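Side-chain contacts in major exported Hcp3 protein (Pseudomonas aeruginosa, PDB 3HE1), which probably serves as the hexameric, ring-forming secreted component of a type VI secretion system, as other Hcp family members do: residues A[98-103]-A[162-167]; A[44-47]-A[52-55]. One frame throughout, in Å; residues are numbered along the deposited sequence.

From the N terminus, contact 2 comes first: 44-47 meets 52-55, closing a tight loop round the short helix 46-49 at the surface, just ahead of strand 61-71. The chain then runs through strands 61-71 and 86-95 before contact 1 opens at the start of helix 100-109; it closes after 58 intervening residues, when strand 162-169 brings 162-167 back to 98-103. The two contacts are therefore in series, neither nested nor crossing, with centres about 16 Å apart. Contact 1 ties the helix to the curled antiparallel sheet, and contact 2 folds a surface loop on itself. A hydrogen bond from Lys98 N to Ser48 OG joins their surroundings, and both touch the second subunit.

Contact 1 of 2, residues A[98-103]-A[162-167]; sequences KASPLL and HLEDVH
Glu164 reaches from its strand to the beginning of helix 100-109, where its carboxylate oxygen OE2 lies 2.7 Å from Ser100 OG, within hydrogen-bonding range. Glutamate suits this place because its chain is long: with CG anti to the backbone N (chi1 169°) and CD anti again, it stretches out towards the helix. The carboxylate also leans on the serine's methylene, OE2 lying 3.3 Å from Ser100 CB. Serine is small enough to let the acid come this close and still offers a hydroxyl, whose single proton may go to Glu164 OE2 or to Asp97 OD1.

Leu103, one helical turn on, supplies the apolar flank. Its CD1 comes within 4.2 Å of Glu164 OE2, roughly at right angles to the direction in which that oxygen meets the hydroxyl. Further along the strand, Val166 points towards the helix, its CG2 4.6 Å from Leu103 CD1.

Glu164 OE2 has its strongest partner in Lys94, a salt bridge; the nearby Asp147 OD1 would by itself favour a proton on one of the two acids, whereas Lys94 would favour the ionised form of Glu164. Strand 162-169 runs antiparallel between strands 86-95 and 140-149. Helix 100-109 packs on strands 86-95 and 162-169, consistent with the Hcp fold, a beta barrel with a helix on its flank; Leu103 also touches Ile39, and Ser100 touches Tyr133 of the second subunit.

Contact 2 of 2, residues A[44-47]-A[52-55]; sequences FTED and TYQE
Thr45 OG1 is gripped twice, by Gly42 O and by the backbone N of Ser48, while the CA of the same residue presses on Tyr53 CD1 at 3.3 Å. The second bond makes Thr45 the N-cap of helix 46-49, a position threonine suits because its short hydroxyl can turn back to an amide of the first turn.

Beside the cap, Tyr53 lies over the start of the helix. Glu46 CG sits over one face of its ring in a CH-pi contact, 4.2 Å from the centroid and 27° off the ring normal. The glutamate carboxylate stands almost perpendicular to the ring, at 86°. At the ring's edge, in plane, is Phe44 O, 3.6 Å from Tyr53 CD1. Tyr53 OH makes a weak hydrogen bond to Glu58.

In Phe44, CG anti to the backbone N (chi1 -160°) carries the ring to the backbone of 52-55. Gln54 O meets the edge of that ring, 3.3 Å from CE2, and Thr52 O comes within 3.5 Å of CZ. Thr52 CG2 adds an apolar touch 4.1 Å from CE1. Tyr28 packs edge-to-face with Phe44. Asp47 O accepts bonds from Arg122 and His177 of the second subunit.

With no hydrogen bond between the segments, cohesion rests on dispersion and the weak attraction of Phe44 O and Gln54 O for slightly positive ring edges, fitting for aromatics set against backbone carbonyls.

Contact 1 of 2, residues A[98-103]-A[162-167]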
ATOM      1  N   LYS A  98      19.118 -26.655  -3.658  1.00 31.28           N
ATOM      2  CA  LYS A  98      19.972 -27.653  -3.020  1.00 26.22           C
ATOM      3  C   LYS A  98      20.606 -27.163  -1.709  1.00 43.33           C
ATOM      4  O   LYS A  98      20.764 -27.929  -0.758  1.00 40.57           O
ATOM      5  CB  LYS A  98      21.060 -28.109  -3.988  1.00 16.76           C
ATOM      6  CG  LYS A  98      22.227 -28.861  -3.312  1.00 30.81           C
ATOM      7  CD  LYS A  98      23.214 -29.375  -4.364  1.00 38.68           C
ATOM      8  CE  LYS A  98      24.232 -30.353  -3.795  1.00 28.83           C
ATOM      9  NZ  LYS A  98      25.054 -30.967  -4.888  1.00 27.53           N
ATOM     10  N   ALA A  99      20.959 -25.880  -1.669  1.00 50.30           N
ATOM     11  CA  ALA A  99      21.554 -25.257  -0.487  1.00 21.56           C
ATOM     12  C   ALA A  99      20.558 -25.113   0.649  1.00 37.15           C
ATOM     13  O   ALA A  99      20.930 -25.202   1.813  1.00 38.05           O
ATOM     14  CB  ALA A  99      22.104 -23.875  -0.859  1.00 40.93           C
ATOM     15  N   SER A 100      19.296 -24.882   0.292  1.00 19.46           N
ATOM     16  CA  SER A 100      18.282 -24.427   1.232  1.00 21.65           C
ATOM     17  C   SER A 100      18.182 -25.272   2.493  1.00 25.17           C
ATOM     18  O   SER A 100      18.128 -24.724   3.593  1.00 31.37           O
ATOM     19  CB  SER A 100      16.914 -24.364   0.552  1.00 30.59           C
ATOM     20  OG  SER A 100      16.919 -23.442  -0.512  1.00 35.52           O
ATOM     21  N   PRO A 101      18.132 -26.610   2.341  1.00 35.05           N
ATOM     22  CA  PRO A 101      18.052 -27.448   3.542  1.00 30.29           C
ATOM     23  C   PRO A 101      19.345 -27.331   4.320  1.00 29.29           C
ATOM     24  O   PRO A 101      19.360 -27.489   5.541  1.00 33.88           O
ATOM     25  CB  PRO A 101      17.890 -28.864   2.978  1.00 31.46           C
ATOM     26  CG  PRO A 101      17.410 -28.666   1.559  1.00 37.78           C
ATOM     27  CD  PRO A 101      18.093 -27.416   1.110  1.00 26.62           C
ATOM     28  N   LEU A 102      20.425 -27.024   3.607  1.00 32.39           N
ATOM     29  CA  LEU A 102      21.722 -26.850   4.240  1.00 20.54           C
ATOM     30  C   LEU A 102      21.753 -25.569   5.053  1.00 25.66           C
ATOM     31  O   LEU A 102      22.178 -25.582   6.209  1.00 31.19           O
ATOM     32  CB  LEU A 102      22.843 -26.884   3.188  1.00 54.57           C
ATOM     33  CG  LEU A 102      22.880 -28.172   2.334  1.00 68.03           C
ATOM     34  CD1 LEU A 102      24.045 -28.203   1.332  1.00 25.41           C
ATOM     35  CD2 LEU A 102      22.899 -29.431   3.206  1.00 35.96           C
ATOM     36  N   LEU A 103      21.274 -24.476   4.456  1.00 39.91           N
ATOM     37  CA  LEU A 103      21.271 -23.160   5.104  1.00 27.45           C
ATOM     38  C   LEU A 103      20.514 -23.173   6.407  1.00 33.21           C
ATOM     39  O   LEU A 103      20.918 -22.518   7.369  1.00 31.05           O
ATOM     40  CB  LEU A 103      20.684 -22.109   4.183  1.00  8.95           C
ATOM     41  CG  LEU A 103      21.563 -21.957   2.952  1.00 20.23           C
ATOM     42  CD1 LEU A 103      20.815 -21.266   1.835  1.00 27.78           C
ATOM     43  CD2 LEU A 103      22.790 -21.181   3.349  1.00 28.70           C
ATOM     44  N   HIS A 162       8.695 -19.921  -5.597  1.00 29.02           N
ATOM     45  CA  HIS A 162       9.139 -20.464  -4.322  1.00 31.30           C
ATOM     46  C   HIS A 162      10.360 -19.680  -3.837  1.00 28.41           C
ATOM     47  O   HIS A 162      11.434 -19.727  -4.453  1.00 36.04           O
ATOM     48  CB  HIS A 162       9.434 -21.968  -4.431  1.00 30.35           C
ATOM     49  CG  HIS A 162       8.336 -22.765  -5.080  1.00 39.74           C
ATOM     50  ND1 HIS A 162       8.555 -23.995  -5.665  1.00 24.14           N
ATOM     51  CD2 HIS A 162       7.017 -22.503  -5.239  1.00 35.43           C
ATOM     52  CE1 HIS A 162       7.418 -24.457  -6.153  1.00 43.76           C
ATOM     53  NE2 HIS A 162       6.469 -23.570  -5.911  1.00 41.41           N
ATOM     54  N   LEU A 163      10.182 -18.954  -2.737  1.00 16.74           N
ATOM     55  CA  LEU A 163      11.174 -17.975  -2.291  1.00 42.45           C
ATOM     56  C   LEU A 163      11.729 -18.213  -0.891  1.00 36.52           C
ATOM     57  O   LEU A 163      11.220 -19.030  -0.130  1.00 56.83           O
ATOM     58  CB  LEU A 163      10.604 -16.559  -2.369  1.00 42.62           C
ATOM     59  CG  LEU A 163      10.390 -15.968  -3.759  1.00 38.53           C
ATOM     60  CD1 LEU A 163       9.988 -14.518  -3.619  1.00 28.80           C
ATOM     61  CD2 LEU A 163      11.659 -16.103  -4.585  1.00 29.21           C
ATOM     62  N   GLU A 164      12.771 -17.465  -0.553  1.00 30.76           N
ATOM     63  CA  GLU A 164      13.498 -17.718   0.670  1.00 34.29           C
ATOM     64  C   GLU A 164      14.520 -16.613   0.918  1.00 37.19           C
ATOM     65  O   GLU A 164      15.491 -16.465   0.174  1.00 34.87           O
ATOM     66  CB  GLU A 164      14.164 -19.081   0.561  1.00 28.96           C
ATOM     67  CG  GLU A 164      15.172 -19.406   1.631  1.00 45.69           C
ATOM     68  CD  GLU A 164      15.624 -20.860   1.552  1.00 58.89           C
ATOM     69  OE1 GLU A 164      14.903 -21.731   2.105  1.00 34.79           O
ATOM     70  OE2 GLU A 164      16.690 -21.125   0.933  1.00 22.62           O
ATOM     71  N   ASP A 165      14.274 -15.826   1.958  1.00 23.39           N
ATOM     72  CA  ASP A 165      15.188 -14.774   2.382  1.00 33.69           C
ATOM     73  C   ASP A 165      16.086 -15.281   3.486  1.00 26.13           C
ATOM     74  O   ASP A 165      15.608 -15.898   4.432  1.00 22.46           O
ATOM     75  CB  ASP A 165      14.414 -13.582   2.948  1.00 32.23           C
ATOM     76  CG  ASP A 165      13.375 -13.043   1.994  1.00 16.65           C
ATOM     77  OD1 ASP A 165      13.504 -13.243   0.767  1.00 26.09           O
ATOM     78  OD2 ASP A 165      12.432 -12.396   2.487  1.00 25.51           O
ATOM     79  N   VAL A 166      17.378 -14.982   3.398  1.00 26.47           N
ATOM     80  CA  VAL A 166      18.309 -15.359   4.458  1.00 25.08           C
ATOM     81  C   VAL A 166      19.105 -14.169   4.991  1.00 32.04           C
ATOM     82  O   VAL A 166      19.570 -13.340   4.216  1.00 26.16           O
ATOM     83  CB  VAL A 166      19.278 -16.450   3.986  1.00 38.43           C
ATOM     84  CG1 VAL A 166      20.236 -16.828   5.107  1.00 25.46           C
ATOM     85  CG2 VAL A 166      18.495 -17.665   3.501  1.00 40.71           C
ATOM     86  N   HIS A 167      19.258 -14.104   6.315  1.00 30.83           N
ATOM     87  CA  HIS A 167      19.961 -13.003   6.979  1.00 35.98           C
ATOM     88  C   HIS A 167      21.241 -13.437   7.662  1.00 44.76           C
ATOM     89  O   HIS A 167      21.250 -14.391   8.439  1.00 43.47           O
ATOM     90  CB  HIS A 167      19.081 -12.368   8.039  1.00 25.10           C
ATOM     91  CG  HIS A 167      17.725 -12.019   7.559  1.00 19.78           C
ATOM     92  ND1 HIS A 167      17.089 -10.852   7.908  1.00 38.48           N
ATOM     93  CD2 HIS A 167      16.867 -12.685   6.740  1.00 33.39           C
ATOM     94  CE1 HIS A 167      15.895 -10.813   7.341  1.00 56.23           C
ATOM     95  NE2 HIS A 167      15.743 -11.915   6.622  1.00 50.95           N
TER

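Contact 2 of 2, residues A[44-47]-A[52-55]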
ATOM      1  N   PHE A  44      23.579 -24.208  -8.182  1.00 41.40           N
ATOM      2  CA  PHE A  44      22.920 -23.625  -9.364  1.00 40.44           C
ATOM      3  C   PHE A  44      23.140 -24.523 -10.577  1.00 41.00           C
ATOM      4  O   PHE A  44      24.026 -24.282 -11.413  1.00 24.58           O
ATOM      5  CB  PHE A  44      23.348 -22.177  -9.654  1.00 41.22           C
ATOM      6  CG  PHE A  44      22.363 -21.406 -10.528  1.00 32.08           C
ATOM      7  CD1 PHE A  44      21.099 -21.075 -10.054  1.00 35.63           C
ATOM      8  CD2 PHE A  44      22.709 -21.006 -11.812  1.00 44.59           C
ATOM      9  CE1 PHE A  44      20.201 -20.367 -10.840  1.00 34.50           C
ATOM     10  CE2 PHE A  44      21.812 -20.295 -12.603  1.00 35.86           C
ATOM     11  CZ  PHE A  44      20.559 -19.974 -12.113  1.00 37.21           C
ATOM     12  N   THR A  45      22.314 -25.566 -10.635  1.00 34.98           N
ATOM     13  CA  THR A  45      22.412 -26.623 -11.625  1.00 40.85           C
ATOM     14  C   THR A  45      20.997 -27.076 -11.969  1.00 39.97           C
ATOM     15  O   THR A  45      20.050 -26.727 -11.266  1.00 36.15           O
ATOM     16  CB  THR A  45      23.217 -27.820 -11.072  1.00 35.82           C
ATOM     17  OG1 THR A  45      22.516 -28.417  -9.974  1.00 32.11           O
ATOM     18  CG2 THR A  45      24.590 -27.366 -10.592  1.00 18.78           C
ATOM     19  N   GLU A  46      20.850 -27.841 -13.046  1.00 33.50           N
ATOM     20  CA  GLU A  46      19.549 -28.396 -13.412  1.00 32.85           C
ATOM     21  C   GLU A  46      18.889 -29.113 -12.237  1.00 37.32           C
ATOM     22  O   GLU A  46      17.727 -28.866 -11.911  1.00 44.12           O
ATOM     23  CB  GLU A  46      19.702 -29.387 -14.562  1.00 35.91           C
ATOM     24  CG  GLU A  46      20.272 -28.796 -15.824  1.00 43.45           C
ATOM     25  CD  GLU A  46      20.420 -29.833 -16.920  1.00 60.94           C
ATOM     26  OE1 GLU A  46      20.359 -31.043 -16.606  1.00 80.22           O
ATOM     27  OE2 GLU A  46      20.595 -29.436 -18.091  1.00 47.64           O
ATOM     28  N   ASP A  47      19.632 -30.021 -11.614  1.00 42.45           N
ATOM     29  CA  ASP A  47      19.119 -30.746 -10.460  1.00 52.24           C
ATOM     30  C   ASP A  47      18.619 -29.769  -9.399  1.00 50.55           C
ATOM     31  O   ASP A  47      17.497 -29.889  -8.917  1.00 24.74           O
ATOM     32  CB  ASP A  47      20.195 -31.657  -9.862  1.00 34.16           C
ATOM     33  CG  ASP A  47      20.424 -32.906 -10.684  1.00 39.88           C
ATOM     34  OD1 ASP A  47      19.632 -33.151 -11.619  1.00 38.24           O
ATOM     35  OD2 ASP A  47      21.397 -33.639 -10.395  1.00 58.78           O
ATOM     36  N   THR A  52      15.309 -23.173 -14.181  1.00 59.27           N
ATOM     37  CA  THR A  52      15.918 -21.872 -13.914  1.00 50.37           C
ATOM     38  C   THR A  52      17.400 -21.851 -14.293  1.00 41.50           C
ATOM     39  O   THR A  52      18.005 -20.787 -14.407  1.00 40.25           O
ATOM     40  CB  THR A  52      15.800 -21.518 -12.413  1.00 41.83           C
ATOM     41  OG1 THR A  52      14.432 -21.620 -11.998  1.00 40.17           O
ATOM     42  CG2 THR A  52      16.322 -20.112 -12.137  1.00 52.72           C
ATOM     43  N   TYR A  53      17.966 -23.038 -14.490  1.00 36.06           N
ATOM     44  CA  TYR A  53      19.407 -23.212 -14.654  1.00 44.52           C
ATOM     45  C   TYR A  53      20.005 -22.492 -15.861  1.00 54.65           C
ATOM     46  O   TYR A  53      19.527 -22.617 -16.990  1.00 53.59           O
ATOM     47  CB  TYR A  53      19.769 -24.702 -14.712  1.00 38.12           C
ATOM     48  CG  TYR A  53      21.147 -24.983 -15.294  1.00 53.88           C
ATOM     49  CD1 TYR A  53      22.291 -24.940 -14.498  1.00 43.07           C
ATOM     50  CD2 TYR A  53      21.302 -25.291 -16.642  1.00 46.70           C
ATOM     51  CE1 TYR A  53      23.551 -25.190 -15.028  1.00 33.90           C
ATOM     52  CE2 TYR A  53      22.558 -25.546 -17.182  1.00 55.23           C
ATOM     53  CZ  TYR A  53      23.675 -25.493 -16.373  1.00 60.20           C
ATOM     54  OH  TYR A  53      24.912 -25.750 -16.918  1.00 43.24           O
ATOM     55  N   GLN A  54      21.063 -21.737 -15.596  1.00 50.23           N
ATOM     56  CA  GLN A  54      21.925 -21.203 -16.635  1.00 33.53           C
ATOM     57  C   GLN A  54      23.347 -21.585 -16.248  1.00 49.72           C
ATOM     58  O   GLN A  54      23.724 -21.483 -15.074  1.00 31.08           O
ATOM     59  CB  GLN A  54      21.795 -19.680 -16.730  1.00 39.69           C
ATOM     60  CG  GLN A  54      22.815 -19.029 -17.665  1.00 52.98           C
ATOM     61  CD  GLN A  54      22.915 -17.522 -17.479  1.00 81.88           C
ATOM     62  OE1 GLN A  54      23.058 -17.029 -16.358  1.00 97.03           O
ATOM     63  NE2 GLN A  54      22.848 -16.782 -18.584  1.00 40.74           N
ATOM     64  N   GLU A  55      24.123 -22.046 -17.228  1.00 37.50           N
ATOM     65  CA  GLU A  55      25.492 -22.479 -16.979  1.00 36.09           C
ATOM     66  C   GLU A  55      26.391 -21.309 -16.593  1.00 26.08           C
ATOM     67  O   GLU A  55      26.126 -20.159 -16.948  1.00 29.61           O
ATOM     68  CB  GLU A  55      26.060 -23.214 -18.201  1.00 44.37           C
ATOM     69  CG  GLU A  55      26.082 -22.397 -19.489  1.00 50.59           C
ATOM     70  CD  GLU A  55      26.597 -23.191 -20.688  1.00 51.48           C
ATOM     71  OE1 GLU A  55      27.121 -24.312 -20.492  1.00 47.09           O
ATOM     72  OE2 GLU A  55      26.473 -22.692 -21.827  1.00 46.78           O
TER